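PDB 5EPA: SnoK from Streptomyces nogalater, which appears to act as a non-heme iron, 2-oxoglutarate-dependent carbocyclase in the biosynthesis of the polyketide nogalamycin. Local coordinates for residues R54-E59 against H88-S93; E62-E67 against H79-A84; Y115-L120 against M234-V239; E123-L128 against T228-R233. All coordinates share one frame; numbering follows the deposited sequence.

Coming from the N terminus, helix 47-64 supplies the first half of two contacts. Contact 1 joins its middle to residues 88-93 and closes a loop of 28 residues; contact 2, between the end of the same helix with the strand that follows it and residues 79-84, is nested inside that loop. Both are complete before contact 3 opens at strand 112-122, which lies beside strand 76-81 in the large antiparallel sheet and pairs on its other side with strand 233-242. Contact 4 nests inside contact 3, drawing together the loops that leave the first of these strands and lead into the second. Helix, sheet and 2-oxoglutarate pocket are thus tied together, with Cys-57 of contact 1 packing against His-236 of contact 3.

Contact 1 (R54-E59 against H88-S93)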
# COMPACT_ATOMS: atom_id res chain seq x y z
N ARG A 54 -14.93 3.88 -6.04
CA ARG A 54 -14.42 3.54 -7.37
C ARG A 54 -14.74 4.65 -8.39
O ARG A 54 -13.91 5.00 -9.21
CB ARG A 54 -15.00 2.23 -7.87
CG ARG A 54 -14.48 1.86 -9.23
CD ARG A 54 -14.96 0.48 -9.65
NE ARG A 54 -14.44 0.17 -10.99
CZ ARG A 54 -14.70 -0.95 -11.65
NH1 ARG A 54 -15.46 -1.91 -11.08
NH2 ARG A 54 -14.19 -1.15 -12.85
N ALA A 55 -15.95 5.18 -8.33
CA ALA A 55 -16.35 6.25 -9.24
C ALA A 55 -15.49 7.50 -9.08
O ALA A 55 -15.12 8.14 -10.05
CB ALA A 55 -17.84 6.60 -9.07
N ALA A 56 -15.22 7.85 -7.84
CA ALA A 56 -14.35 9.01 -7.52
C ALA A 56 -12.94 8.80 -8.04
O ALA A 56 -12.36 9.69 -8.63
CB ALA A 56 -14.32 9.24 -6.04
N CYS A 57 -12.42 7.60 -7.87
CA CYS A 57 -11.13 7.26 -8.45
C CYS A 57 -11.13 7.34 -9.96
O CYS A 57 -10.16 7.77 -10.56
CB CYS A 57 -10.66 5.87 -7.99
SG CYS A 57 -10.25 5.83 -6.22
N GLU A 58 -12.23 6.91 -10.60
CA GLU A 58 -12.36 7.03 -12.06
C GLU A 58 -12.33 8.52 -12.46
O GLU A 58 -11.71 8.87 -13.47
CB GLU A 58 -13.61 6.31 -12.58
CG GLU A 58 -13.45 4.77 -12.69
CD GLU A 58 -14.77 4.00 -12.70
OE1 GLU A 58 -15.89 4.61 -12.75
OE2 GLU A 58 -14.69 2.74 -12.69
N GLU A 59 -12.98 9.38 -11.69
CA GLU A 59 -12.94 10.80 -11.96
C GLU A 59 -11.51 11.35 -11.86
O GLU A 59 -11.08 12.12 -12.72
CB GLU A 59 -13.87 11.58 -11.03
CG GLU A 59 -15.36 11.36 -11.33
CD GLU A 59 -16.26 11.93 -10.26
OE1 GLU A 59 -16.12 13.12 -9.93
OE2 GLU A 59 -17.08 11.17 -9.70
N HIS A 88 -9.35 14.47 -4.96
CA HIS A 88 -10.80 14.45 -5.04
C HIS A 88 -11.32 14.69 -3.63
O HIS A 88 -10.86 14.07 -2.68
CB HIS A 88 -11.26 13.11 -5.58
CG HIS A 88 -12.68 13.11 -6.05
ND1 HIS A 88 -13.75 13.21 -5.19
CD2 HIS A 88 -13.21 13.03 -7.30
CE1 HIS A 88 -14.87 13.20 -5.88
NE2 HIS A 88 -14.58 13.09 -7.16
N PRO A 89 -12.26 15.62 -3.46
CA PRO A 89 -12.87 15.87 -2.14
C PRO A 89 -13.35 14.60 -1.40
O PRO A 89 -13.14 14.50 -0.20
CB PRO A 89 -14.07 16.75 -2.47
CG PRO A 89 -13.75 17.36 -3.80
CD PRO A 89 -12.86 16.41 -4.54
N GLU A 90 -14.05 13.70 -2.08
CA GLU A 90 -14.61 12.49 -1.46
C GLU A 90 -13.59 11.47 -0.98
O GLU A 90 -13.92 10.63 -0.16
CB GLU A 90 -15.60 11.78 -2.41
CG GLU A 90 -16.95 12.51 -2.52
CD GLU A 90 -17.82 12.03 -3.70
OE1 GLU A 90 -17.56 10.87 -4.19
OE2 GLU A 90 -18.73 12.79 -4.14
N LEU A 91 -12.34 11.56 -1.44
CA LEU A 91 -11.35 10.53 -1.07
C LEU A 91 -10.75 10.73 0.31
O LEU A 91 -10.08 9.84 0.84
CB LEU A 91 -10.25 10.41 -2.12
CG LEU A 91 -10.77 9.84 -3.43
CD1 LEU A 91 -9.67 9.79 -4.45
CD2 LEU A 91 -11.41 8.47 -3.26
N ARG A 92 -10.96 11.90 0.89
CA ARG A 92 -10.54 12.12 2.27
C ARG A 92 -11.24 11.10 3.15
O ARG A 92 -10.67 10.65 4.14
CB ARG A 92 -10.89 13.57 2.72
CG ARG A 92 -10.57 13.89 4.19
CD ARG A 92 -11.01 15.35 4.52
NE ARG A 92 -10.15 16.26 3.79
CZ ARG A 92 -8.98 16.70 4.22
NH1 ARG A 92 -8.55 16.38 5.45
NH2 ARG A 92 -8.24 17.49 3.44
N SER A 93 -12.49 10.82 2.83
CA SER A 93 -13.31 9.94 3.65
C SER A 93 -12.96 8.47 3.40
O SER A 93 -13.44 7.62 4.07
CB SER A 93 -14.81 10.20 3.41
OG SER A 93 -15.15 9.85 2.08
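Ala-56 lays its methyl group squarely over one face of the His-88 imidazole: CB stands 3.9 Å from the ring centroid and 6° off the ring normal, a CH-pi contact. With CG turned away from its backbone N (chi1 -164°), the His-88 ring is brought against this methyl. Deeper in, on the tight, buried side, one branch of Leu-91 does the packing. Its CD2 lies 4.1 Å from both Ala-56 CB and Cys-57 SG, and the leucine side chain also touches Phe-53 and Val-60. This packing fastens the turn before helix 92-95 onto helix 47-64, which lies against the large sheet of the cupin-type double-stranded beta-helix, where Cys-57 touches Met-234 and His-236. Towards solvent the contact thins out to polar groups at the imidazole edge. His-88 NE2 donates to Glu-59 OE1 at 3.2 Å; the oxygen is in the ring plane, yet it is met from above the carboxylate plane, the two flat groups being turned 74° apart. ND1 accepts from the backbone N of Glu-90 at 3.2 Å, also in plane, and the two edge bonds fix the ring's rotation. OE2 of Glu-59 and OE1 of Glu-90, like charges at the exposed rim, stay 5.5 Å apart.

Contact 2 (E62-E67 against H79-A84); sequences EKEGRE and HYVAQA
Tyr-80 has its CG between the backbone N and the carbonyl carbon (chi1 72°), a rotation that turns a face of the phenol to Glu-67 CB on the neighbouring strand. Arg-66 makes a similar choice (chi1 67°) and then bends at chi2 and chi3, carrying its aliphatic part over His-79. The two rings are therefore met on a face by chain carbons. CB of Glu-67 sits 3.9 Å from the centroid of the Tyr-80 ring, shifted toward the rim, and CD of Arg-66 sits 3.8 Å from the centroid of the His-79 ring, also off centre; both are CH-pi contacts. Beyond CG the Glu-67 chain runs extended, with its carboxylate tilted 31° to the phenol plane. An alanine in place of Tyr-80 would probably strip the cover from Glu-67 CB, open a gap beside the strand and leave the glutamate chain freer to turn. Water ties up the polar ends: one molecule donates to Glu-67 OE1 (2.6 Å) and accepts from the backbone N of Ala-82, and another takes a bond from Arg-66 NH1 and a weak one from His-79 ND1. Val-81 CG2 packs 3.8 Å from the carbonyl O of Gly-65, whose positive phi lets the chain leave helix 47-64. Glu-67 N and Tyr-80 O, 2.8 Å apart, bond almost straight, and Tyr-80 N returns a bond to Glu-67 O at 2.8 Å. This is a hydrogen-bonded antiparallel pair, and it belongs to the beta-hairpin of strands 67-70 and 76-81 that forms one edge of the large sheet of the cupin-type fold.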
# COMPACT_ATOMS: atom_id res chain seq x y z
N GLU A 62 -9.48 10.33 -14.92
CA GLU A 62 -9.87 11.09 -16.10
C GLU A 62 -9.26 12.49 -16.06
O GLU A 62 -8.75 12.99 -17.04
CB GLU A 62 -11.40 11.11 -16.26
CG GLU A 62 -11.87 11.95 -17.44
CD GLU A 62 -12.19 13.43 -17.20
OE1 GLU A 62 -11.90 14.01 -16.12
OE2 GLU A 62 -12.71 14.06 -18.17
N LYS A 63 -9.29 13.10 -14.89
CA LYS A 63 -8.88 14.49 -14.71
C LYS A 63 -7.35 14.69 -14.66
O LYS A 63 -6.80 15.57 -15.30
CB LYS A 63 -9.44 14.99 -13.39
CG LYS A 63 -9.10 16.47 -13.18
CD LYS A 63 -9.81 17.13 -12.01
CE LYS A 63 -8.96 18.29 -11.50
NZ LYS A 63 -9.74 19.18 -10.63
N GLU A 64 -6.68 13.82 -13.93
CA GLU A 64 -5.23 13.88 -13.76
C GLU A 64 -4.42 13.18 -14.85
O GLU A 64 -3.29 13.57 -15.14
CB GLU A 64 -4.81 13.24 -12.41
CG GLU A 64 -5.54 13.82 -11.21
CD GLU A 64 -5.31 15.31 -11.03
OE1 GLU A 64 -4.13 15.73 -11.05
OE2 GLU A 64 -6.29 16.06 -10.84
N GLY A 65 -4.96 12.12 -15.41
CA GLY A 65 -4.16 11.23 -16.24
C GLY A 65 -3.35 10.27 -15.37
O GLY A 65 -2.95 10.62 -14.26
N ARG A 66 -3.09 9.06 -15.87
CA ARG A 66 -2.33 8.09 -15.09
C ARG A 66 -0.85 8.08 -15.42
O ARG A 66 -0.43 8.44 -16.49
CB ARG A 66 -2.93 6.67 -15.26
CG ARG A 66 -2.79 6.08 -16.65
CD ARG A 66 -3.98 5.16 -16.97
NE ARG A 66 -5.20 5.93 -17.14
CZ ARG A 66 -6.44 5.48 -17.03
NH1 ARG A 66 -6.69 4.21 -16.74
NH2 ARG A 66 -7.45 6.31 -17.25
N GLU A 67 -0.08 7.60 -14.47
CA GLU A 67 1.33 7.36 -14.67
C GLU A 67 1.62 5.85 -14.74
O GLU A 67 0.89 5.04 -14.18
CB GLU A 67 2.14 7.97 -13.55
CG GLU A 67 1.80 9.43 -13.28
CD GLU A 67 2.98 10.17 -12.69
OE1 GLU A 67 2.83 10.61 -11.52
OE2 GLU A 67 4.07 10.19 -13.36
N HIS A 79 -0.76 1.02 -13.45
CA HIS A 79 -1.11 2.43 -13.77
C HIS A 79 -1.50 3.08 -12.47
O HIS A 79 -2.32 2.51 -11.73
CB HIS A 79 -2.25 2.56 -14.74
CG HIS A 79 -1.84 2.39 -16.16
ND1 HIS A 79 -2.56 1.62 -17.04
CD2 HIS A 79 -0.78 2.85 -16.85
CE1 HIS A 79 -1.96 1.62 -18.22
NE2 HIS A 79 -0.88 2.38 -18.13
N TYR A 80 -0.93 4.25 -12.17
CA TYR A 80 -1.22 4.87 -10.90
C TYR A 80 -1.44 6.37 -10.95
O TYR A 80 -1.07 7.04 -11.90
CB TYR A 80 -0.12 4.55 -9.89
CG TYR A 80 1.19 5.26 -10.14
CD1 TYR A 80 2.15 4.71 -10.95
CD2 TYR A 80 1.49 6.46 -9.49
CE1 TYR A 80 3.38 5.35 -11.15
CE2 TYR A 80 2.72 7.10 -9.70
CZ TYR A 80 3.65 6.53 -10.54
OH TYR A 80 4.84 7.15 -10.75
N VAL A 81 -2.08 6.87 -9.89
CA VAL A 81 -2.11 8.30 -9.57
C VAL A 81 -1.64 8.44 -8.14
O VAL A 81 -2.21 7.84 -7.25
CB VAL A 81 -3.49 8.90 -9.69
CG1 VAL A 81 -3.47 10.39 -9.26
CG2 VAL A 81 -3.99 8.78 -11.10
N ALA A 82 -0.56 9.20 -7.94
CA ALA A 82 0.03 9.37 -6.60
C ALA A 82 -0.64 10.55 -5.86
O ALA A 82 -1.30 11.38 -6.47
CB ALA A 82 1.51 9.63 -6.73
N GLN A 83 -0.51 10.56 -4.53
CA GLN A 83 -1.18 11.55 -3.66
C GLN A 83 -2.66 11.65 -4.02
O GLN A 83 -3.26 12.74 -4.04
CB GLN A 83 -0.54 12.93 -3.79
CG GLN A 83 0.81 13.05 -3.10
CD GLN A 83 1.90 12.26 -3.80
OE1 GLN A 83 2.52 11.36 -3.21
NE2 GLN A 83 2.15 12.58 -5.06
N ALA A 84 -3.24 10.51 -4.32
CA ALA A 84 -4.52 10.45 -4.97
C ALA A 84 -5.64 11.02 -4.14
O ALA A 84 -6.54 11.66 -4.67
CB ALA A 84 -4.86 8.99 -5.38
O HOH W 1 -5.37 2.11 -17.23
O HOH W 2 0.41 10.74 -10.51

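Contact 3 (Y115-L120 against M234-V239); sequences YSSDIL and MAHGVV
The His-236 imidazole carries the carbonyl O of Asp-118 over the centre of one face, 3.6 Å above the ring plane, and has two neighbours at its edge, Ser-117 OG and CG2 of Val-238. Ile-119 CG1 comes at the ring obliquely, 3.7 Å from CE1 of His-236. With CG opposite the backbone N (chi1 -157°), the histidine swings across the strand gap, and its NE2 lies 2.8 Å from Ser-117 OG in a hydrogen bond whose donor could be either partner; OG also has a weak bond with Trp-85 N. The strands that carry these side chains, 112-122 and 233-242, run antiparallel, 168° between their directions, as neighbours in the interior of the large sheet of the double-stranded beta-helix, the fold of this cupin clan. The regular ladder slips at one end: Tyr-115 and Ser-116 both face Val-239, a classic beta bulge, and there Tyr-115 CB lies 3.9 Å from Val-239 CG1, the two side chains running side by side. On the face bearing Asp-118 and Leu-120, Gly-237 makes room for Leu-120, whose CD1 is 3.7 Å from Gly-237 N; a beta carbon on the glycine would run into that methyl. Leu-120 also touches the bound 2-oxoglutarate and Trp-151. The carbonyl O of Gly-237 is gripped twice, by Asp-118 N at 2.9 Å and by a water that also donates to Asp-118 OD1.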
# COMPACT_ATOMS: atom_id res chain seq x y z
N TYR A 115 0.25 9.36 5.02
CA TYR A 115 1.40 9.80 4.25
C TYR A 115 0.96 10.13 2.84
O TYR A 115 1.31 11.17 2.30
CB TYR A 115 2.55 8.76 4.18
CG TYR A 115 3.53 9.10 3.07
CD1 TYR A 115 4.29 10.24 3.13
CD2 TYR A 115 3.63 8.35 1.93
CE1 TYR A 115 5.15 10.61 2.11
CE2 TYR A 115 4.50 8.70 0.90
CZ TYR A 115 5.25 9.87 1.01
OH TYR A 115 6.10 10.25 -0.03
N SER A 116 0.23 9.21 2.23
CA SER A 116 -0.17 9.35 0.84
C SER A 116 -1.16 8.25 0.51
O SER A 116 -1.43 7.35 1.33
CB SER A 116 1.02 9.22 -0.10
OG SER A 116 0.69 9.63 -1.41
N SER A 117 -1.70 8.33 -0.70
CA SER A 117 -2.43 7.21 -1.26
C SER A 117 -2.20 7.13 -2.74
O SER A 117 -1.81 8.14 -3.37
CB SER A 117 -3.92 7.30 -0.92
OG SER A 117 -4.64 8.15 -1.79
N ASP A 118 -2.48 5.97 -3.31
CA ASP A 118 -2.36 5.78 -4.73
C ASP A 118 -3.55 5.04 -5.30
O ASP A 118 -4.03 4.08 -4.70
CB ASP A 118 -1.14 4.94 -5.08
CG ASP A 118 0.15 5.67 -4.84
OD1 ASP A 118 0.58 5.76 -3.68
OD2 ASP A 118 0.77 6.13 -5.83
N ILE A 119 -3.99 5.45 -6.47
CA ILE A 119 -4.89 4.64 -7.25
C ILE A 119 -4.01 3.63 -7.97
O ILE A 119 -3.00 3.98 -8.58
CB ILE A 119 -5.65 5.49 -8.23
CG1 ILE A 119 -6.71 6.33 -7.51
CG2 ILE A 119 -6.35 4.59 -9.25
CD1 ILE A 119 -7.18 7.51 -8.35
N LEU A 120 -4.37 2.34 -7.87
CA LEU A 120 -3.48 1.24 -8.36
C LEU A 120 -4.23 0.29 -9.28
O LEU A 120 -4.97 -0.60 -8.83
CB LEU A 120 -2.90 0.45 -7.19
CG LEU A 120 -2.03 1.25 -6.21
CD1 LEU A 120 -1.98 0.47 -4.89
CD2 LEU A 120 -0.64 1.53 -6.75
N MET A 234 -8.72 -2.80 -9.81
CA MET A 234 -8.43 -1.52 -9.16
C MET A 234 -8.33 -1.70 -7.68
O MET A 234 -9.28 -2.14 -7.04
CB MET A 234 -9.47 -0.44 -9.46
CG MET A 234 -9.12 0.88 -8.77
SD MET A 234 -10.32 2.26 -8.85
CE MET A 234 -10.38 2.54 -10.61
N ALA A 235 -7.19 -1.31 -7.12
CA ALA A 235 -7.08 -1.13 -5.69
C ALA A 235 -6.73 0.32 -5.36
O ALA A 235 -6.33 1.10 -6.23
CB ALA A 235 -6.03 -2.07 -5.12
N HIS A 236 -6.86 0.66 -4.08
CA HIS A 236 -6.42 1.93 -3.56
C HIS A 236 -5.49 1.67 -2.39
O HIS A 236 -5.89 1.09 -1.39
CB HIS A 236 -7.59 2.80 -3.09
CG HIS A 236 -7.28 4.26 -3.06
ND1 HIS A 236 -7.52 5.09 -4.13
CD2 HIS A 236 -6.66 5.03 -2.14
CE1 HIS A 236 -7.09 6.31 -3.87
NE2 HIS A 236 -6.57 6.30 -2.65
N GLY A 237 -4.24 2.09 -2.52
CA GLY A 237 -3.24 1.84 -1.51
C GLY A 237 -3.10 3.07 -0.65
O GLY A 237 -2.82 4.14 -1.15
N VAL A 238 -3.27 2.92 0.65
CA VAL A 238 -3.10 4.05 1.56
C VAL A 238 -1.91 3.81 2.50
O VAL A 238 -1.91 2.82 3.22
CB VAL A 238 -4.35 4.26 2.43
CG1 VAL A 238 -4.20 5.50 3.30
CG2 VAL A 238 -5.55 4.42 1.56
N VAL A 239 -0.93 4.72 2.53
CA VAL A 239 0.22 4.54 3.43
C VAL A 239 -0.02 5.34 4.67
O VAL A 239 -0.18 6.57 4.61
CB VAL A 239 1.52 4.98 2.77
CG1 VAL A 239 2.66 4.86 3.73
CG2 VAL A 239 1.80 4.14 1.53
O HOH W 3 0.29 4.67 -1.32

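Contact 4 (E123-L128 against T228-R233). With AKG (2-oxoglutaric acid), chain H.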
# COMPACT_ATOMS: atom_id res chain seq x y z
N GLU A 123 -4.55 -3.25 -15.96
CA GLU A 123 -5.39 -3.57 -17.09
C GLU A 123 -5.17 -5.02 -17.47
O GLU A 123 -4.05 -5.53 -17.37
CB GLU A 123 -5.05 -2.69 -18.28
CG GLU A 123 -5.35 -1.20 -18.10
CD GLU A 123 -6.86 -0.85 -18.13
OE1 GLU A 123 -7.68 -1.63 -18.73
OE2 GLU A 123 -7.22 0.25 -17.56
N PRO A 124 -6.23 -5.70 -17.93
CA PRO A 124 -6.16 -7.11 -18.29
C PRO A 124 -5.33 -7.35 -19.53
O PRO A 124 -5.43 -6.62 -20.49
CB PRO A 124 -7.61 -7.49 -18.56
CG PRO A 124 -8.30 -6.18 -18.94
CD PRO A 124 -7.58 -5.13 -18.16
N LYS A 125 -4.42 -8.33 -19.44
CA LYS A 125 -3.57 -8.75 -20.56
C LYS A 125 -2.55 -7.71 -21.04
O LYS A 125 -1.87 -7.94 -22.03
CB LYS A 125 -4.44 -9.19 -21.75
CG LYS A 125 -5.53 -10.16 -21.35
CD LYS A 125 -5.80 -11.23 -22.42
CE LYS A 125 -6.42 -12.48 -21.80
NZ LYS A 125 -7.74 -12.16 -21.19
N ARG A 126 -2.40 -6.61 -20.32
CA ARG A 126 -1.43 -5.58 -20.67
C ARG A 126 -0.50 -5.21 -19.52
O ARG A 126 0.18 -4.19 -19.58
CB ARG A 126 -2.12 -4.30 -21.12
CG ARG A 126 -2.65 -4.36 -22.54
CD ARG A 126 -4.15 -4.43 -22.50
NE ARG A 126 -4.73 -3.12 -22.24
CZ ARG A 126 -6.03 -2.89 -22.08
NH1 ARG A 126 -6.46 -1.65 -21.84
NH2 ARG A 126 -6.90 -3.91 -22.19
N THR A 127 -0.47 -6.04 -18.50
CA THR A 127 0.34 -5.79 -17.34
C THR A 127 1.33 -6.89 -17.02
O THR A 127 1.06 -8.09 -17.17
CB THR A 127 -0.52 -5.58 -16.08
OG1 THR A 127 -1.56 -6.57 -16.05
CG2 THR A 127 -1.13 -4.18 -16.10
N LEU A 128 2.46 -6.44 -16.54
CA LEU A 128 3.44 -7.31 -15.90
C LEU A 128 3.11 -7.54 -14.44
O LEU A 128 2.31 -6.79 -13.85
CB LEU A 128 4.83 -6.66 -16.01
CG LEU A 128 5.43 -6.56 -17.42
CD1 LEU A 128 6.72 -5.75 -17.35
CD2 LEU A 128 5.71 -7.92 -18.03
N THR A 228 -4.10 -11.29 -15.90
CA THR A 228 -4.37 -12.09 -17.11
C THR A 228 -5.82 -12.46 -17.21
O THR A 228 -6.21 -13.21 -18.09
CB THR A 228 -3.56 -13.41 -17.12
OG1 THR A 228 -3.84 -14.11 -15.90
CG2 THR A 228 -2.08 -13.12 -17.18
N SER A 229 -6.65 -11.84 -16.37
CA SER A 229 -8.10 -11.99 -16.47
C SER A 229 -8.67 -11.17 -17.66
O SER A 229 -7.94 -10.68 -18.51
CB SER A 229 -8.77 -11.57 -15.17
OG SER A 229 -8.89 -10.14 -15.09
N ASP A 230 -9.99 -11.04 -17.68
CA ASP A 230 -10.67 -10.26 -18.70
C ASP A 230 -11.14 -8.91 -18.17
O ASP A 230 -11.81 -8.15 -18.88
CB ASP A 230 -11.84 -11.07 -19.25
CG ASP A 230 -11.37 -12.22 -20.16
OD1 ASP A 230 -10.72 -11.93 -21.19
OD2 ASP A 230 -11.69 -13.40 -19.88
N SER A 231 -10.82 -8.61 -16.91
CA SER A 231 -11.36 -7.42 -16.24
C SER A 231 -10.29 -6.61 -15.56
O SER A 231 -9.34 -7.16 -15.00
CB SER A 231 -12.37 -7.83 -15.18
OG SER A 231 -13.45 -8.42 -15.79
N VAL A 232 -10.50 -5.30 -15.56
CA VAL A 232 -9.63 -4.39 -14.89
C VAL A 232 -9.54 -4.73 -13.40
O VAL A 232 -10.53 -5.06 -12.77
CB VAL A 232 -10.15 -2.91 -15.04
CG1 VAL A 232 -9.26 -1.99 -14.23
CG2 VAL A 232 -10.12 -2.44 -16.48
N ARG A 233 -8.36 -4.57 -12.83
CA ARG A 233 -8.21 -4.59 -11.36
C ARG A 233 -7.98 -3.20 -10.83
O ARG A 233 -7.10 -2.49 -11.31
CB ARG A 233 -6.98 -5.40 -10.94
CG ARG A 233 -6.84 -5.47 -9.46
CD ARG A 233 -5.40 -5.71 -9.03
NE ARG A 233 -4.74 -4.45 -8.80
CZ ARG A 233 -3.47 -4.29 -8.44
NH1 ARG A 233 -2.61 -5.31 -8.26
NH2 ARG A 233 -3.04 -3.05 -8.29
C1 AKG H . 1.65 -1.63 -2.26
O1 AKG H . 0.46 -1.37 -1.96
O2 AKG H . 2.67 -1.39 -1.55
C2 AKG H . 1.95 -2.25 -3.54
O5 AKG H . 3.14 -2.47 -3.73
C3 AKG H . 0.86 -2.57 -4.53
C4 AKG H . 1.30 -3.02 -5.93
C5 AKG H . 0.08 -3.38 -6.79
O3 AKG H . -1.07 -2.90 -6.55
O4 AKG H . 0.21 -4.14 -7.75
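Lys-125 makes the charged link between the two loops: bent at chi2 and chi4, it sets NZ 3.0 Å from Asp-230 OD1 in a salt bridge. The same nitrogen hydrogen-bonds to the carbonyl O of Ser-229 at 3.1 Å, approaching from above the carbonyl plane. Van der Waals contact comes from the Pro-124 ring: CD packs against CG2 of Val-232, an apolar pair, while CB lies 3.2 Å from Ser-229 O. The Val-232 methyl also meets the Glu-123 carboxylate. Glu-123 to Arg-126 forms a type II beta turn, and Ser-229 OG, also bonded to Asn-227, accepts from the backbone N of Ser-231 in an ST turn; both loops flank neighbouring strands of the cupin-type fold. The ligand bonds made within these segments come from Arg-233, which bends at chi3 (92°) and offers the guanidinium edge to the distal carboxylate of 2-oxoglutarate. NH2 donates to O3 of the ligand at 2.6 Å, and NH1 to its O4 at 3.1 Å. A leucine in place of Arg-233 would probably leave that carboxylate without its positive mate and deprive the carbonyl O atoms of Leu-120 and Gly-162 of a donor. Thr-130 and Trp-151 also hydrogen-bond the ligand.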